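Local coordinates for nucleoside diphosphate kinase family protein (Babesia bovis, PDB 3JS9) that probably transfers the terminal phosphate of nucleoside triphosphates to nucleoside diphosphates through a phosphohistidine intermediate, with magnesium as cofactor, at residues 29-32 / 33-37; 87-90 / 91-95; 124-127 / 128-132; 149-152 / 153-156. One frame throughout, in Å; residues are numbered along the deposited sequence.

Overall arrangement
Contacts 1, 2 and 3 lie side by side on the ferredoxin-like NDP kinase core, and contact 4 ends the C-terminal tail. Helix 26-36 packs on helix 88-96 where the Phe33 ring meets Gly92, CE1 to CA 3.7 Å, linking contacts 1 and 2. Contact 2 in turn touches contact 3, its centre about 10 Å away, through Ile89 CD1 and Ala131 CB at 3.7 Å. These two flank the predicted active site: the side chains of Arg93 and Ser125 come within about 8 and 4 Å of that of His123. Contact 4, centred about 25 Å from contact 3, returns to contact 1, where Gly37 O probably accepts a hydrogen bond from Arg149 NH1 at 2.9 Å.

Contact 1 of 4, residues 29-32 / 33-37; sequences ILKR and FEMKG
Leu30 and Glu34 sit one helical turn apart, a spacing that puts them on the same flank of helix 26-36. Both chains leave the backbone with CG anti to N (chi1 -157° for Leu30 and -152° for Glu34), which brings the Leu30 methyl CD2 beside the carboxylate oxygen OE1 of Glu34, at 3.7 Å. On the next flank the apolar contact is looser: Ile29 CG2 stands 4.4 Å from Phe33 CD2. The same ring carbon comes 3.6 Å from Ile29 O, with the carbonyl oxygen at the ring edge, near its plane.

Backbone bonds tie the two turns together. Phe33 N, Glu34 N and Met35 N donate to Ile29 O, Leu30 O and Lys31 O in straight i to i+4 bonds, the last 2.8 Å long. Lys36 N to Arg32 O stretches to 3.2 Å and bends to 142° as the helix runs out. Gly37, with positive phi, then ends it in a Schellman motif, its N giving weak bonds to Phe33 O and Glu34 O.

Ile29, Leu30 and Phe33 are buried, Phe33 stacked on Trp83. Of the charged ends, Arg32 stays within its own chain, pairing with Glu28 and Asp112. The others reach different subunits: Lys31 to Glu28 and Glu34 to the backbone N-H groups of Ile26 and Gly27, all of the third, and Lys36 to Gly111 O of the second. The chemistry thus implies a helix that joins subunits as well as packing on its own core.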
# COMPACT_ATOMS: atom_id res chain seq x y z
N ILE A 29 1.55 -8.77 -8.44
CA ILE A 29 0.97 -10.10 -8.50
C ILE A 29 1.83 -11.05 -7.68
O ILE A 29 1.31 -11.80 -6.82
CB ILE A 29 0.79 -10.58 -9.99
CG1 ILE A 29 -0.36 -9.81 -10.70
CG2 ILE A 29 0.60 -12.10 -10.06
CD1 ILE A 29 -0.25 -9.80 -12.29
N LEU A 30 3.15 -11.02 -7.91
CA LEU A 30 4.07 -11.84 -7.14
C LEU A 30 3.83 -11.62 -5.63
O LEU A 30 3.63 -12.55 -4.86
CB LEU A 30 5.53 -11.54 -7.53
CG LEU A 30 6.61 -12.62 -7.27
CD1 LEU A 30 7.87 -12.27 -8.02
CD2 LEU A 30 6.95 -12.92 -5.78
N LYS A 31 3.80 -10.35 -5.24
CA LYS A 31 3.65 -9.94 -3.85
C LYS A 31 2.34 -10.49 -3.25
O LYS A 31 2.31 -10.93 -2.09
CB LYS A 31 3.73 -8.43 -3.79
CG LYS A 31 3.56 -7.77 -2.41
CD LYS A 31 3.92 -6.26 -2.55
CE LYS A 31 3.22 -5.36 -1.49
NZ LYS A 31 3.83 -5.55 -0.13
N ARG A 32 1.26 -10.51 -4.04
CA ARG A 32 -0.01 -11.04 -3.52
C ARG A 32 0.12 -12.51 -3.26
O ARG A 32 -0.38 -12.99 -2.23
CB ARG A 32 -1.18 -10.78 -4.47
CG ARG A 32 -1.71 -9.36 -4.43
CD ARG A 32 -2.60 -9.10 -5.59
NE ARG A 32 -3.01 -7.70 -5.63
CZ ARG A 32 -4.28 -7.29 -5.59
NH1 ARG A 32 -4.52 -5.99 -5.65
NH2 ARG A 32 -5.29 -8.16 -5.57
N PHE A 33 0.80 -13.25 -4.13
CA PHE A 33 1.05 -14.67 -3.84
C PHE A 33 1.97 -14.90 -2.63
O PHE A 33 1.72 -15.80 -1.81
CB PHE A 33 1.52 -15.41 -5.09
CG PHE A 33 0.37 -15.88 -5.96
CD1 PHE A 33 -0.18 -17.14 -5.77
CD2 PHE A 33 -0.21 -15.03 -6.90
CE1 PHE A 33 -1.25 -17.56 -6.54
CE2 PHE A 33 -1.29 -15.43 -7.67
CZ PHE A 33 -1.81 -16.68 -7.49
N GLU A 34 3.01 -14.07 -2.52
CA GLU A 34 3.96 -14.15 -1.44
C GLU A 34 3.26 -13.85 -0.11
O GLU A 34 3.46 -14.60 0.85
CB GLU A 34 5.13 -13.18 -1.72
CG GLU A 34 6.48 -13.53 -1.13
CD GLU A 34 7.57 -12.56 -1.65
OE1 GLU A 34 7.22 -11.55 -2.33
OE2 GLU A 34 8.78 -12.79 -1.37
N MET A 35 2.44 -12.79 -0.05
CA MET A 35 1.78 -12.49 1.22
C MET A 35 0.78 -13.57 1.62
O MET A 35 0.59 -13.79 2.80
CB MET A 35 1.10 -11.12 1.20
CG MET A 35 2.04 -9.97 0.98
SD MET A 35 3.16 -9.79 2.35
CE MET A 35 4.53 -10.83 1.79
N LYS A 36 0.19 -14.27 0.64
CA LYS A 36 -0.78 -15.30 0.91
C LYS A 36 -0.15 -16.44 1.66
O LYS A 36 -0.84 -17.14 2.42
CB LYS A 36 -1.39 -15.81 -0.39
CG LYS A 36 -2.40 -16.93 -0.22
CD LYS A 36 -3.71 -16.45 0.51
CE LYS A 36 -4.82 -17.50 0.45
NZ LYS A 36 -6.07 -17.08 1.16
N GLY A 37 1.14 -16.66 1.41
CA GLY A 37 1.90 -17.63 2.18
C GLY A 37 2.23 -18.90 1.44
O GLY A 37 2.83 -19.82 2.01

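Contact 2 of 4, residues 87-90 / 91-95; sequences EAIK and IGRNL
Glu87 receives the first helical bond of this turn: Ile91 N reaches its carbonyl O at 3.0 Å. Sitting at the N-cap of helix 88-96, Glu87 also has its carbonyl brushed by the Ile91 side chain, whose CG1 lies 3.4 Å from Glu87 O. The chi1 of -76° puts CG1 beside the Ile91 nitrogen, so that the branch runs back along the start of the helix.

Ala88 comes next, with its O accepting from Gly92 N at 2.8 Å. Ile89 O takes the N-H of Arg93, and its CG2 branch stands 4.2 Å from Arg93 NH2, obliquely placed against the guanidinium.

Lys90 is where the Arg93 side chain lands: the backbone CA of Lys90 lies over one face of the guanidinium, 3.9 Å above the plane and toward the rim, while Lys90 CG is 4.0 Å from Arg93 NH1. A bend at chi3 (27°) swings the arginine head back over this turn. The lysine chain runs extended past it, and the two like charges stay apart, NZ to NH1 5.6 Å. Lys90 O accepts from Asn94 N at 2.9 Å, and the amide carbon CG of Asn94 packs against the same oxygen; Asn94 ND2 also makes a weak bond to Val102 O of the second subunit.

Leu95 and Ile91 face helix 26-36, and Ile89 faces Thr12 of strand 10-16. This is an amphipathic helix of the NDP kinase fold, presenting Arg93, a predicted ATP-binding residue, on the side near the predicted active-site His123, consistent with a phosphate-binding role in this family.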
# COMPACT_ATOMS: atom_id res chain seq x y z
N GLU A 87 -3.71 -26.97 -1.17
CA GLU A 87 -4.75 -26.40 -2.01
C GLU A 87 -4.29 -25.16 -2.74
O GLU A 87 -5.08 -24.22 -2.98
CB GLU A 87 -5.98 -26.08 -1.17
CG GLU A 87 -6.36 -27.28 -0.32
CD GLU A 87 -7.84 -27.40 -0.18
OE1 GLU A 87 -8.49 -27.66 -1.24
OE2 GLU A 87 -8.35 -27.25 0.97
N ALA A 88 -3.01 -25.18 -3.11
CA ALA A 88 -2.43 -24.10 -3.88
C ALA A 88 -3.27 -23.75 -5.14
O ALA A 88 -3.44 -22.59 -5.46
CB ALA A 88 -0.99 -24.45 -4.27
N ILE A 89 -3.79 -24.77 -5.82
CA ILE A 89 -4.46 -24.56 -7.10
C ILE A 89 -5.73 -23.72 -6.91
O ILE A 89 -5.93 -22.74 -7.65
CB ILE A 89 -4.75 -25.89 -7.83
CG1 ILE A 89 -3.42 -26.57 -8.21
CG2 ILE A 89 -5.54 -25.65 -9.09
CD1 ILE A 89 -3.55 -28.09 -8.35
N LYS A 90 -6.52 -24.08 -5.90
CA LYS A 90 -7.73 -23.34 -5.54
C LYS A 90 -7.40 -21.93 -5.01
O LYS A 90 -8.11 -20.95 -5.31
CB LYS A 90 -8.54 -24.13 -4.53
CG LYS A 90 -9.83 -23.50 -4.10
CD LYS A 90 -10.74 -24.50 -3.38
CE LYS A 90 -11.90 -23.72 -2.70
NZ LYS A 90 -13.10 -24.55 -2.33
N ILE A 91 -6.32 -21.82 -4.24
CA ILE A 91 -5.88 -20.53 -3.74
C ILE A 91 -5.46 -19.59 -4.87
O ILE A 91 -5.79 -18.39 -4.85
CB ILE A 91 -4.76 -20.70 -2.73
CG1 ILE A 91 -5.35 -21.19 -1.41
CG2 ILE A 91 -3.96 -19.42 -2.59
CD1 ILE A 91 -4.33 -21.65 -0.45
N GLY A 92 -4.77 -20.14 -5.88
CA GLY A 92 -4.39 -19.35 -7.05
C GLY A 92 -5.61 -18.77 -7.75
O GLY A 92 -5.63 -17.58 -8.11
N ARG A 93 -6.63 -19.61 -7.92
CA ARG A 93 -7.91 -19.23 -8.53
C ARG A 93 -8.57 -18.18 -7.70
O ARG A 93 -9.00 -17.16 -8.24
CB ARG A 93 -8.83 -20.43 -8.75
CG ARG A 93 -8.50 -21.26 -10.01
CD ARG A 93 -9.02 -22.73 -9.98
NE ARG A 93 -10.21 -22.91 -9.13
CZ ARG A 93 -10.48 -24.01 -8.42
NH1 ARG A 93 -11.57 -24.05 -7.66
NH2 ARG A 93 -9.67 -25.07 -8.45
N ASN A 94 -8.58 -18.35 -6.38
CA ASN A 94 -9.12 -17.32 -5.49
C ASN A 94 -8.43 -15.96 -5.56
O ASN A 94 -9.08 -14.91 -5.39
CB ASN A 94 -9.07 -17.78 -4.04
CG ASN A 94 -10.00 -18.94 -3.77
OD1 ASN A 94 -10.86 -19.27 -4.60
ND2 ASN A 94 -9.86 -19.55 -2.59
N LEU A 95 -7.12 -15.95 -5.77
CA LEU A 95 -6.41 -14.71 -5.73
C LEU A 95 -6.61 -13.95 -7.03
O LEU A 95 -6.69 -12.71 -7.06
CB LEU A 95 -4.92 -14.93 -5.45
CG LEU A 95 -4.41 -15.50 -4.12
CD1 LEU A 95 -2.87 -15.27 -3.99
CD2 LEU A 95 -5.19 -14.95 -2.87

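Contact 3 of 4, residues 124-127 / 128-132; sequences ASSS and AEDAA
Ser127 and Asp130 close the start of helix 128-138 with a backbone-to-hydroxyl capping bond and a weak hydroxyl-to-carboxylate bond. Beginning at the serine, CB stands 4.0 Å from Asp130 OD2, and the hydroxyl then bends in over the first turn. A chi1 of 63° holds OG between the backbone N and the carbonyl carbon, and from there it meets two atoms of the aspartate residue. One is the backbone: Asp130 N donates to OG at 3.1 Å with an N-H...O angle of 165°, the capping bond of an N-cap serine. The other is the carboxylate, to which OG gives the weak hydrogen bond in return, OG to OD2 again being 3.1 Å. The hydroxyl is therefore both acceptor and donor, which would tend to limit its rotation.

OD2 also rests 3.3 Å from CB of Ser126, while OD1 turns to a salt bridge with Arg133 further along the helix. A carboxylate at this end of the helix would be expected to gain from the helix dipole. Behind the cap, Ser127 O accepts from Ala131 N at 2.8 Å, starting the regular helical bonding, and the Ala131 methyl packs against that same oxygen.

Ser125 approaches from the strand side, its OG 3.4 Å from Ala131 CA. The hydroxyl is engaged by Glu134 and by the backbone N of Tyr13. The turn thus carries the chain from strand 122-124, which holds the predicted catalytic His123, into helix 128-138, with Ser125 against Thr12 of strand 10-16 and Ala131 against Ile89 of helix 88-96.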
# COMPACT_ATOMS: atom_id res chain seq x y z
N ALA A 124 -3.94 -18.54 -13.95
CA ALA A 124 -3.71 -19.51 -12.86
C ALA A 124 -4.16 -20.87 -13.30
O ALA A 124 -5.11 -20.98 -14.04
CB ALA A 124 -4.45 -19.10 -11.56
N SER A 125 -3.51 -21.93 -12.83
CA SER A 125 -3.90 -23.30 -13.22
C SER A 125 -5.33 -23.54 -12.79
O SER A 125 -5.75 -23.10 -11.71
CB SER A 125 -3.00 -24.36 -12.56
OG SER A 125 -1.72 -24.37 -13.14
N SER A 126 -6.05 -24.28 -13.62
CA SER A 126 -7.45 -24.54 -13.38
C SER A 126 -7.77 -25.79 -12.52
O SER A 126 -8.80 -25.83 -11.83
CB SER A 126 -8.13 -24.70 -14.73
OG SER A 126 -9.39 -24.14 -14.63
N SER A 127 -6.91 -26.80 -12.58
CA SER A 127 -7.19 -28.11 -12.00
C SER A 127 -5.87 -28.80 -11.73
O SER A 127 -4.83 -28.36 -12.25
CB SER A 127 -8.03 -28.97 -12.99
OG SER A 127 -7.29 -29.20 -14.19
N ALA A 128 -5.90 -29.88 -10.96
CA ALA A 128 -4.71 -30.71 -10.69
C ALA A 128 -4.05 -31.20 -11.98
O ALA A 128 -2.83 -31.14 -12.13
CB ALA A 128 -5.06 -31.89 -9.75
N GLU A 129 -4.87 -31.64 -12.93
CA GLU A 129 -4.37 -32.09 -14.21
C GLU A 129 -3.73 -30.94 -14.98
O GLU A 129 -2.65 -31.09 -15.53
CB GLU A 129 -5.50 -32.77 -15.03
CG GLU A 129 -4.96 -33.66 -16.15
CD GLU A 129 -5.94 -33.99 -17.28
OE1 GLU A 129 -7.08 -34.40 -16.99
OE2 GLU A 129 -5.53 -33.87 -18.48
N ASP A 130 -4.38 -29.79 -15.04
CA ASP A 130 -3.77 -28.65 -15.74
C ASP A 130 -2.48 -28.19 -15.07
O ASP A 130 -1.53 -27.83 -15.75
CB ASP A 130 -4.73 -27.46 -15.84
CG ASP A 130 -5.92 -27.75 -16.73
OD1 ASP A 130 -5.76 -28.51 -17.71
OD2 ASP A 130 -7.01 -27.20 -16.48
N ALA A 131 -2.47 -28.21 -13.73
CA ALA A 131 -1.30 -27.77 -12.97
C ALA A 131 -0.11 -28.67 -13.24
O ALA A 131 1.03 -28.19 -13.40
CB ALA A 131 -1.61 -27.76 -11.48
N ALA A 132 -0.37 -29.99 -13.30
CA ALA A 132 0.70 -30.97 -13.48
C ALA A 132 1.38 -30.76 -14.84
O ALA A 132 2.60 -30.84 -14.96
CB ALA A 132 0.17 -32.39 -13.33

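Contact 4 of 4, residues 149-152 / 153-156; sequences RSVG and GWIY. With SO4 (sulfate ion), chain E.
Arg149 holds a sulfate ion, probably from the crystallisation liquor, with both backbone and side chain. Its N donates to O1 at 2.9 Å, while NH2 reaches O4, which lies at the guanidinium edge near its plane, also at 2.9 Å. NE adds a longer bond to O4 and a weak one to O1. The bend at chi3 (-47°) brings NE and NH2 round to the sulfate that the backbone N already holds, and Lys39 NZ supplies another donor.

One face of the guanidinium is covered by Ile155, whose CD1 sits 3.5 Å above the plane toward the rim. That methyl also packs on Val151 CG1 at 3.9 Å. The Tyr156 ring stands at 59° to the guanidinium, with CE1 at its edge, 3.5 Å from NH2.

Backbone bonds fold the chain beneath. Trp154 N donates to Val151 O, which lies near the plane of the indole at its edge. Gly152 O accepts twice, from Tyr156 N almost head-on and from Ile155 N, well above the carbonyl plane. Trp154 NE1 finds Ser150 of the fourth subunit.

A type I turn, Arg149 to Gly152, running into a short 3-10 segment forms the end of the C-terminal tail, which in hexameric NDP kinases packs against neighbouring subunits, as it does here.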
# COMPACT_ATOMS: atom_id res chain seq x y z
N ARG A 149 11.55 -22.56 4.58
CA ARG A 149 11.20 -21.31 5.24
C ARG A 149 11.26 -21.45 6.74
O ARG A 149 10.53 -22.27 7.32
CB ARG A 149 9.80 -20.85 4.84
CG ARG A 149 9.76 -20.05 3.55
CD ARG A 149 8.34 -19.60 3.21
NE ARG A 149 7.37 -20.69 3.32
CZ ARG A 149 6.11 -20.61 2.92
NH1 ARG A 149 5.66 -19.48 2.37
NH2 ARG A 149 5.30 -21.65 3.04
N SER A 150 12.12 -20.66 7.37
CA SER A 150 12.14 -20.60 8.83
C SER A 150 10.73 -20.32 9.38
O SER A 150 10.36 -20.88 10.41
CB SER A 150 13.08 -19.51 9.30
OG SER A 150 14.40 -19.76 8.89
N VAL A 151 9.96 -19.47 8.70
CA VAL A 151 8.63 -19.09 9.14
C VAL A 151 7.51 -20.08 8.74
O VAL A 151 6.38 -20.01 9.25
CB VAL A 151 8.30 -17.65 8.68
CG1 VAL A 151 7.79 -17.62 7.25
CG2 VAL A 151 7.32 -17.00 9.61
N GLY A 152 7.85 -21.01 7.84
CA GLY A 152 6.91 -21.95 7.24
C GLY A 152 5.92 -22.63 8.14
O GLY A 152 4.76 -22.80 7.74
N GLY A 153 6.35 -23.00 9.35
CA GLY A 153 5.56 -23.78 10.29
C GLY A 153 4.45 -22.98 10.93
O GLY A 153 3.57 -23.54 11.59
N TRP A 154 4.51 -21.65 10.77
CA TRP A 154 3.42 -20.78 11.14
C TRP A 154 2.48 -20.48 9.96
O TRP A 154 1.54 -19.70 10.14
CB TRP A 154 3.95 -19.44 11.71
CG TRP A 154 4.88 -19.59 12.84
CD1 TRP A 154 6.24 -19.62 12.78
CD2 TRP A 154 4.53 -19.74 14.22
NE1 TRP A 154 6.76 -19.79 14.04
CE2 TRP A 154 5.74 -19.86 14.94
CE3 TRP A 154 3.32 -19.82 14.92
CZ2 TRP A 154 5.78 -20.03 16.34
CZ3 TRP A 154 3.36 -19.98 16.33
CH2 TRP A 154 4.58 -20.09 17.01
N ILE A 155 2.72 -21.07 8.78
CA ILE A 155 1.83 -20.82 7.64
C ILE A 155 0.99 -22.07 7.38
O ILE A 155 -0.24 -21.98 7.20
CB ILE A 155 2.58 -20.32 6.38
CG1 ILE A 155 3.44 -19.08 6.72
CG2 ILE A 155 1.60 -19.96 5.28
CD1 ILE A 155 4.40 -18.61 5.58
N TYR A 156 1.63 -23.24 7.41
CA TYR A 156 0.95 -24.53 7.33
C TYR A 156 1.89 -25.67 7.74
O TYR A 156 1.40 -26.81 7.91
CB TYR A 156 0.38 -24.81 5.92
CG TYR A 156 1.37 -24.64 4.77
CD1 TYR A 156 1.38 -23.49 3.98
CD2 TYR A 156 2.29 -25.66 4.45
CE1 TYR A 156 2.29 -23.34 2.91
CE2 TYR A 156 3.19 -25.53 3.39
CZ TYR A 156 3.19 -24.36 2.63
OH TYR A 156 4.08 -24.25 1.56
OXT TYR A 156 3.11 -25.48 7.87
S SO4 E . 8.10 -24.58 3.98
O1 SO4 E . 9.10 -23.65 3.48
O2 SO4 E . 8.63 -25.20 5.20
O3 SO4 E . 7.92 -25.62 2.98
O4 SO4 E . 6.86 -23.83 4.21